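Local coordinates for 24-sterol C-methyltransferase (Haloferax volcanii, PDB 6F5Z), which probably transfers methyl groups from S-adenosylmethionine as the catalytic partner in a holoenzyme with the activator protein Trm112, at residues A166-A171 against L219-V224; R22-A27 against S49-R54; L31-V36 against D183-L188. All blocks are in the same frame, centred on the assembly; numbering follows the deposited sequence.

Contact 1: A166-A171 against L219-V224; sequences AEYREA and LLTVGV
Tyr168 leans from helix 165-174 onto strand 218-224 and carries the helix side of this contact by itself, meeting Leu219 and Thr221. Its CB sits 3.8 Å from OG1 of Thr221. One bond further on, CG is still beside the same hydroxyl, with 4.1 Å between Tyr168 CG and Thr221 OG1. There the ring turns along the strand to the next side chain on this face: its CD2 meets CD2 of Leu219 at 3.7 Å, and CE2 follows at 4.0 Å from that same Leu219 methyl. Chi1 of -93° leaves CG off a staggered position, and this swing lays the ring slantwise past both partners. Beyond CE2 the strand segment adds no close neighbour; Trp163 meets the ring edge-to-face, and Cys138, Val140 and Gln182 pack around it.

The strand under the tyrosine is the antiparallel one of a Rossmann-like class I methyltransferase sheet, order 3-2-1-4-5-7-6, wedged between strands 134-140 and 178-185. Helix 165-174 packs across one face of this end of the sheet. Leu219 and Thr221, two residues apart, both face it, while Leu220 and Val222 turn to the other side.

For Thr221, chi1 of -49° places OG1 anti to the carbonyl carbon, where it bonds to Gln182 NE2 as well as brushing the tyrosine. The other end of that amide, Gln182 OE1, takes a hydrogen bond from Arg169 NH1, and Arg169 NE forms a salt bridge to Glu37 of the second subunit.

Contact 2: R22-A27 against S49-R54; sequences RHWHTA and SGYALR. With SAH (S-adenosyl-L-homocysteine), chain G.
Tyr51 OH donates to carboxylate oxygen O of S-adenosyl-L-homocysteine at 2.7 Å, directly beside His23, whose CB lies 3.4 Å from that same Tyr51 OH. The other carboxylate oxygen belongs to His23: ND1 gives it a nearly straight bond (169°), with OXT of the ligand at the edge of the imidazole. Two side chains, one from each segment, thus hold the carboxylate of the homocysteine moiety. This is the cofactor site of a Rossmann-like methyltransferase. Residues 49 and 50 end the glycine-rich loop after strand 41-45, with Gly50 at the N-cap of helix 51-60, and helix 16-33 covers the site.

Tyr51 reaches the ligand with CG between its backbone N and carbonyl carbon (chi1 72°). On the way its ring is packed by helix 16-33: Trp24 CE3 comes to 3.8 Å from Tyr51 CD1, and Ala27 CB lies at the ring edge, 3.9 Å from Tyr51 CE1. Behind the tyrosine, Arg54 folds back over the loop and closes both terminal nitrogens on one carbonyl: NH1 reaches Ser49 O on a lone pair at 2.9 Å, while NH2 approaches it from above the carbonyl plane.

Contact 3: L31-V36 against D183-L188; sequences LARMPV and DSIADL
Arg33, on helix 16-33, extends to strand 178-185, outermost within this chain, and sets NH1 and NH2 against one oxygen, OD2 of Asp183. The two bonds are unequal. NH1 reaches Asp183 OD2 at 2.9 Å on the anti lone pair, whereas NH2 of Arg33 makes a longer, more bent bond of 3.2 Å to the same oxygen, 27° out of the carboxylate plane. Guanidinium and carboxylate planes are 36° apart, a skewed salt bridge rather than a flat, two-oxygen pairing.

The packed side is that of Ile185, buried like Arg33 itself. Its CD1 sits over the centre of the guanidinium, 4.2 Å above the plane, and its CG1 is 4.0 Å from Arg33 NH2. Tyr137 and the Leu220 methyl CD2 pack along the arginine as well.

Asp183, by contrast, is partly exposed, so the carboxylate side is the more open one. The nearest CA atoms, those of Arg33 and Asp183, are 11.5 Å apart, and side chains alone bridge the backbones; Arg33 can span the gap because its chain is drawn out straight from CG to NE, chi2 177°. The second subunit also reaches this site: its own Arg33 packs on this one, and its Asp183 makes a long, weak ion pair with Arg33 NE. Replacing Arg33 by a methionine would probably leave Asp183, and Glu181, which also bridges to NH1, without their counter-charge beside the subunit boundary. These two nearby carboxylates are likely to keep the buried guanidinium charged, even with Arg33 of the second subunit packed against it.

Overall arrangement
Contacts 1 and 3 are buried and share the sheet end where strands 218-224 and 178-185 run side by side, joined by a backbone hydrogen bond from Leu220 N to Asp183 O; both also touch the second subunit. Contact 2 is only partly buried, lies across the chain's centre from contact 1, and touches no other protein chain. Helix 16-33 serves contacts 2 and 3: residues 22-27 face the cofactor, Arg33 the subunit boundary, and His25 bonds to Asp187 between them. Chemistry follows place. Contact 1 is van der Waals packing of helix on sheet, contact 2 joins aromatic packing to ligand hydrogen bonds, and contact 3 rests on a salt bridge.

Contact 1: A166-A171 against L219-V224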
# COMPACT_ATOMS: atom_id res chain seq x y z
N ALA B 166 -1.35 4.34 15.05
CA ALA B 166 -0.34 3.39 15.58
C ALA B 166 -0.97 2.12 16.12
O ALA B 166 -0.45 1.01 15.91
CB ALA B 166 0.52 4.07 16.64
N GLU B 167 -2.10 2.24 16.81
CA GLU B 167 -2.76 1.05 17.33
C GLU B 167 -3.25 0.11 16.23
O GLU B 167 -3.23 -1.12 16.40
CB GLU B 167 -3.91 1.43 18.26
CG GLU B 167 -3.38 1.87 19.63
CD GLU B 167 -4.40 2.56 20.52
OE1 GLU B 167 -5.29 3.27 20.00
OE2 GLU B 167 -4.27 2.43 21.76
N TYR B 168 -3.71 0.67 15.08
CA TYR B 168 -4.12 -0.19 13.96
C TYR B 168 -2.88 -0.92 13.43
O TYR B 168 -2.95 -2.11 13.18
CB TYR B 168 -4.71 0.66 12.82
CG TYR B 168 -6.21 0.78 12.93
CD1 TYR B 168 -7.05 -0.21 12.43
CD2 TYR B 168 -6.80 1.88 13.57
CE1 TYR B 168 -8.43 -0.14 12.58
CE2 TYR B 168 -8.19 1.98 13.69
CZ TYR B 168 -9.00 0.95 13.23
OH TYR B 168 -10.36 0.99 13.39
N ARG B 169 -1.72 -0.24 13.32
CA ARG B 169 -0.53 -0.93 12.80
C ARG B 169 -0.09 -2.04 13.77
O ARG B 169 0.22 -3.16 13.34
CB ARG B 169 0.64 0.05 12.57
CG ARG B 169 0.29 1.17 11.59
CD ARG B 169 1.52 1.92 11.03
NE ARG B 169 2.39 2.44 12.08
CZ ARG B 169 2.20 3.60 12.70
NH1 ARG B 169 1.12 4.34 12.45
NH2 ARG B 169 3.08 4.03 13.61
N GLU B 170 -0.09 -1.72 15.08
CA GLU B 170 0.31 -2.70 16.08
C GLU B 170 -0.63 -3.89 16.09
O GLU B 170 -0.18 -5.03 16.16
CB GLU B 170 0.34 -2.04 17.47
CG GLU B 170 1.39 -0.94 17.62
CD GLU B 170 1.19 0.07 18.75
OE1 GLU B 170 0.26 -0.10 19.56
OE2 GLU B 170 1.97 1.05 18.80
N ALA B 171 -1.96 -3.64 15.99
CA ALA B 171 -2.93 -4.75 16.03
C ALA B 171 -2.75 -5.63 14.78
O ALA B 171 -2.90 -6.85 14.87
CB ALA B 171 -4.34 -4.20 16.05
N LEU B 219 -9.14 6.92 7.51
CA LEU B 219 -7.87 6.22 7.74
C LEU B 219 -7.91 4.90 6.96
O LEU B 219 -8.87 4.14 7.07
CB LEU B 219 -7.74 5.92 9.25
CG LEU B 219 -6.65 4.88 9.64
CD1 LEU B 219 -5.27 5.40 9.33
CD2 LEU B 219 -6.69 4.62 11.16
N LEU B 220 -6.84 4.60 6.20
CA LEU B 220 -6.73 3.33 5.53
C LEU B 220 -5.49 2.64 6.03
O LEU B 220 -4.41 3.24 5.99
CB LEU B 220 -6.61 3.50 4.00
CG LEU B 220 -6.24 2.23 3.21
CD1 LEU B 220 -7.42 1.20 3.25
CD2 LEU B 220 -5.91 2.59 1.73
N THR B 221 -5.64 1.35 6.47
CA THR B 221 -4.45 0.56 6.83
C THR B 221 -4.51 -0.69 5.97
O THR B 221 -5.57 -1.31 5.85
CB THR B 221 -4.47 0.17 8.32
OG1 THR B 221 -4.74 1.34 9.12
CG2 THR B 221 -3.12 -0.44 8.79
N VAL B 222 -3.38 -1.06 5.35
CA VAL B 222 -3.30 -2.22 4.45
C VAL B 222 -2.39 -3.27 5.07
O VAL B 222 -1.25 -2.94 5.42
CB VAL B 222 -2.75 -1.80 3.08
CG1 VAL B 222 -2.57 -3.00 2.14
CG2 VAL B 222 -3.68 -0.77 2.44
N GLY B 223 -2.91 -4.48 5.24
CA GLY B 223 -2.15 -5.60 5.78
C GLY B 223 -2.00 -6.72 4.76
O GLY B 223 -2.81 -6.85 3.85
N VAL B 224 -0.88 -7.46 4.84
CA VAL B 224 -0.62 -8.56 3.92
C VAL B 224 -0.48 -9.83 4.76
O VAL B 224 0.22 -9.83 5.78
CB VAL B 224 0.66 -8.31 3.09
CG1 VAL B 224 1.01 -9.55 2.27
CG2 VAL B 224 0.46 -7.13 2.16

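Contact 2: R22-A27 against S49-R54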
# COMPACT_ATOMS: atom_id res chain seq x y z
N ARG B 22 -22.01 8.81 0.66
CA ARG B 22 -21.05 9.55 1.50
C ARG B 22 -19.69 8.81 1.53
O ARG B 22 -18.64 9.42 1.32
CB ARG B 22 -21.57 9.68 2.94
CG ARG B 22 -22.80 10.58 3.06
CD ARG B 22 -23.19 10.91 4.50
NE ARG B 22 -23.58 9.73 5.27
CZ ARG B 22 -24.80 9.19 5.27
NH1 ARG B 22 -25.05 8.12 6.01
NH2 ARG B 22 -25.77 9.71 4.53
N HIS B 23 -19.73 7.50 1.78
CA HIS B 23 -18.50 6.73 1.93
C HIS B 23 -17.72 6.59 0.64
O HIS B 23 -16.48 6.52 0.67
CB HIS B 23 -18.82 5.36 2.53
CG HIS B 23 -19.39 5.51 3.90
ND1 HIS B 23 -20.20 4.54 4.46
CD2 HIS B 23 -19.29 6.55 4.77
CE1 HIS B 23 -20.56 5.01 5.65
NE2 HIS B 23 -20.03 6.21 5.88
N TRP B 24 -18.43 6.61 -0.51
CA TRP B 24 -17.74 6.52 -1.81
C TRP B 24 -16.73 7.63 -1.99
O TRP B 24 -15.72 7.44 -2.69
CB TRP B 24 -18.79 6.64 -2.94
CG TRP B 24 -18.19 6.55 -4.31
CD1 TRP B 24 -18.19 7.52 -5.27
CD2 TRP B 24 -17.57 5.40 -4.90
NE1 TRP B 24 -17.60 7.05 -6.43
CE2 TRP B 24 -17.23 5.73 -6.23
CE3 TRP B 24 -17.30 4.09 -4.44
CZ2 TRP B 24 -16.59 4.83 -7.09
CZ3 TRP B 24 -16.66 3.20 -5.28
CH2 TRP B 24 -16.29 3.57 -6.58
N HIS B 25 -16.97 8.82 -1.38
CA HIS B 25 -16.04 9.94 -1.55
C HIS B 25 -14.60 9.55 -1.24
O HIS B 25 -13.68 10.06 -1.88
CB HIS B 25 -16.38 11.11 -0.62
CG HIS B 25 -17.73 11.71 -0.85
ND1 HIS B 25 -18.29 12.57 0.08
CD2 HIS B 25 -18.62 11.54 -1.86
CE1 HIS B 25 -19.48 12.92 -0.40
NE2 HIS B 25 -19.74 12.32 -1.55
N THR B 26 -14.41 8.68 -0.24
CA THR B 26 -13.03 8.25 0.08
C THR B 26 -12.81 6.80 -0.35
O THR B 26 -11.69 6.43 -0.73
CB THR B 26 -12.70 8.45 1.55
OG1 THR B 26 -13.62 7.69 2.35
CG2 THR B 26 -12.73 9.92 1.94
N ALA B 27 -13.86 5.96 -0.23
CA ALA B 27 -13.71 4.53 -0.61
C ALA B 27 -13.25 4.37 -2.04
O ALA B 27 -12.50 3.43 -2.34
CB ALA B 27 -15.03 3.78 -0.43
N SER B 49 -24.56 -1.55 1.33
CA SER B 49 -25.27 -1.67 0.03
C SER B 49 -24.55 -2.60 -0.97
O SER B 49 -25.08 -2.83 -2.05
CB SER B 49 -25.43 -0.31 -0.64
OG SER B 49 -24.19 0.09 -1.19
N GLY B 50 -23.33 -3.05 -0.63
CA GLY B 50 -22.54 -3.91 -1.52
C GLY B 50 -21.76 -3.15 -2.58
O GLY B 50 -21.15 -3.78 -3.45
N TYR B 51 -21.70 -1.81 -2.50
CA TYR B 51 -21.08 -1.02 -3.56
C TYR B 51 -19.62 -1.34 -3.82
O TYR B 51 -19.14 -1.17 -4.94
CB TYR B 51 -21.29 0.48 -3.33
CG TYR B 51 -20.45 1.03 -2.18
CD1 TYR B 51 -19.13 1.43 -2.38
CD2 TYR B 51 -20.97 1.09 -0.88
CE1 TYR B 51 -18.35 1.93 -1.33
CE2 TYR B 51 -20.19 1.56 0.18
CZ TYR B 51 -18.88 1.96 -0.05
OH TYR B 51 -18.08 2.37 1.00
N ALA B 52 -18.88 -1.73 -2.76
CA ALA B 52 -17.45 -1.96 -2.95
C ALA B 52 -17.22 -3.15 -3.86
O ALA B 52 -16.31 -3.11 -4.69
CB ALA B 52 -16.80 -2.21 -1.61
N LEU B 53 -18.01 -4.22 -3.71
CA LEU B 53 -17.87 -5.38 -4.58
C LEU B 53 -18.23 -5.02 -6.01
O LEU B 53 -17.57 -5.46 -6.95
CB LEU B 53 -18.72 -6.56 -4.12
CG LEU B 53 -18.31 -7.17 -2.79
CD1 LEU B 53 -19.29 -8.25 -2.39
CD2 LEU B 53 -16.87 -7.78 -2.89
N ARG B 54 -19.32 -4.26 -6.19
CA ARG B 54 -19.70 -3.87 -7.56
C ARG B 54 -18.62 -2.99 -8.19
O ARG B 54 -18.31 -3.18 -9.37
CB ARG B 54 -21.05 -3.15 -7.58
CG ARG B 54 -22.19 -4.10 -7.27
CD ARG B 54 -23.60 -3.49 -7.42
NE ARG B 54 -23.82 -2.34 -6.52
CZ ARG B 54 -24.23 -2.45 -5.27
NH1 ARG B 54 -24.51 -3.65 -4.75
NH2 ARG B 54 -24.41 -1.37 -4.53
N SAH G . -19.28 -0.79 4.13
CA SAH G . -20.56 -0.06 3.99
CB SAH G . -21.48 -0.09 5.28
CG SAH G . -20.84 0.60 6.48
SD SAH G . -21.97 0.54 7.93
C SAH G . -20.34 1.42 3.58
O SAH G . -19.09 1.76 3.40
OXT SAH G . -21.27 2.19 3.42
C5' SAH G . -21.38 -0.90 8.84
C4' SAH G . -21.88 -2.22 8.28
O4' SAH G . -21.24 -3.29 9.03
C3' SAH G . -23.39 -2.38 8.47
O3' SAH G . -24.05 -2.79 7.27
C2' SAH G . -23.50 -3.35 9.65
O2' SAH G . -24.68 -4.16 9.67
C1' SAH G . -22.23 -4.19 9.51
N9 SAH G . -21.74 -4.77 10.76
C8 SAH G . -21.44 -4.10 11.92
N7 SAH G . -20.97 -4.87 12.87
C5 SAH G . -20.96 -6.13 12.30
C6 SAH G . -20.57 -7.40 12.79
N6 SAH G . -20.13 -7.62 14.04
N1 SAH G . -20.69 -8.47 11.96
C2 SAH G . -21.19 -8.27 10.73
N3 SAH G . -21.58 -7.13 10.16
C4 SAH G . -21.44 -6.09 11.00

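Contact 3: L31-V36 against D183-L188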
# COMPACT_ATOMS: atom_id res chain seq x y z
N LEU B 31 -10.27 1.75 -2.82
CA LEU B 31 -10.53 0.60 -3.68
C LEU B 31 -9.59 0.59 -4.87
O LEU B 31 -9.11 -0.47 -5.29
CB LEU B 31 -11.98 0.61 -4.19
CG LEU B 31 -12.98 0.32 -3.09
CD1 LEU B 31 -14.41 0.81 -3.47
CD2 LEU B 31 -13.02 -1.16 -2.75
N ALA B 32 -9.29 1.80 -5.40
CA ALA B 32 -8.43 1.88 -6.58
C ALA B 32 -7.02 1.40 -6.30
O ALA B 32 -6.31 1.08 -7.27
CB ALA B 32 -8.39 3.30 -7.12
N ARG B 33 -6.61 1.37 -5.02
CA ARG B 33 -5.25 0.97 -4.65
C ARG B 33 -5.14 -0.55 -4.60
O ARG B 33 -3.99 -1.05 -4.59
CB ARG B 33 -4.90 1.54 -3.25
CG ARG B 33 -4.76 3.03 -3.28
CD ARG B 33 -4.49 3.63 -1.91
NE ARG B 33 -4.62 5.09 -1.96
CZ ARG B 33 -4.16 5.92 -1.03
NH1 ARG B 33 -3.51 5.45 0.02
NH2 ARG B 33 -4.36 7.23 -1.14
N MET B 34 -6.28 -1.29 -4.45
CA MET B 34 -6.20 -2.73 -4.21
C MET B 34 -5.53 -3.45 -5.35
O MET B 34 -5.89 -3.22 -6.51
CB MET B 34 -7.59 -3.32 -3.90
CG MET B 34 -8.13 -2.77 -2.65
SD MET B 34 -9.70 -3.59 -2.19
CE MET B 34 -9.10 -5.23 -1.61
N PRO B 35 -4.58 -4.36 -5.03
CA PRO B 35 -3.82 -5.04 -6.10
C PRO B 35 -4.54 -6.27 -6.64
O PRO B 35 -4.00 -7.38 -6.67
CB PRO B 35 -2.54 -5.44 -5.35
CG PRO B 35 -3.02 -5.75 -4.00
CD PRO B 35 -4.08 -4.72 -3.68
N VAL B 36 -5.78 -6.06 -7.05
CA VAL B 36 -6.62 -7.14 -7.58
C VAL B 36 -6.14 -7.56 -8.94
O VAL B 36 -5.89 -6.71 -9.80
CB VAL B 36 -8.07 -6.59 -7.69
CG1 VAL B 36 -8.97 -7.54 -8.50
CG2 VAL B 36 -8.65 -6.32 -6.31
N ASP B 183 -2.55 5.35 5.49
CA ASP B 183 -2.71 6.70 4.97
C ASP B 183 -4.02 7.33 5.39
O ASP B 183 -4.93 6.66 5.87
CB ASP B 183 -2.71 6.60 3.42
CG ASP B 183 -2.33 7.85 2.63
OD1 ASP B 183 -1.85 8.84 3.25
OD2 ASP B 183 -2.40 7.79 1.37
N SER B 184 -4.11 8.65 5.18
CA SER B 184 -5.34 9.42 5.33
C SER B 184 -5.83 9.75 3.91
O SER B 184 -5.03 10.20 3.08
CB SER B 184 -5.03 10.74 6.04
OG SER B 184 -4.59 10.49 7.37
N ILE B 185 -7.10 9.50 3.63
CA ILE B 185 -7.70 9.80 2.33
C ILE B 185 -8.72 10.91 2.56
O ILE B 185 -9.72 10.71 3.27
CB ILE B 185 -8.37 8.54 1.75
CG1 ILE B 185 -7.27 7.43 1.56
CG2 ILE B 185 -9.01 8.88 0.38
CD1 ILE B 185 -7.85 6.12 1.02
N ALA B 186 -8.43 12.09 1.99
CA ALA B 186 -9.32 13.22 2.19
C ALA B 186 -10.64 13.03 1.46
O ALA B 186 -10.69 12.41 0.37
CB ALA B 186 -8.66 14.49 1.69
N ASP B 187 -11.73 13.63 2.04
CA ASP B 187 -13.02 13.68 1.38
C ASP B 187 -13.06 15.09 0.79
O ASP B 187 -13.23 16.08 1.52
CB ASP B 187 -14.18 13.44 2.36
CG ASP B 187 -15.54 13.56 1.69
OD1 ASP B 187 -15.61 14.16 0.60
OD2 ASP B 187 -16.51 13.00 2.23
N LEU B 188 -12.90 15.17 -0.53
CA LEU B 188 -12.87 16.46 -1.24
C LEU B 188 -14.23 16.79 -1.83
O LEU B 188 -14.41 17.89 -2.36
CB LEU B 188 -11.85 16.40 -2.38
CG LEU B 188 -10.38 16.17 -2.01
CD1 LEU B 188 -9.49 16.27 -3.25
CD2 LEU B 188 -9.90 17.11 -0.92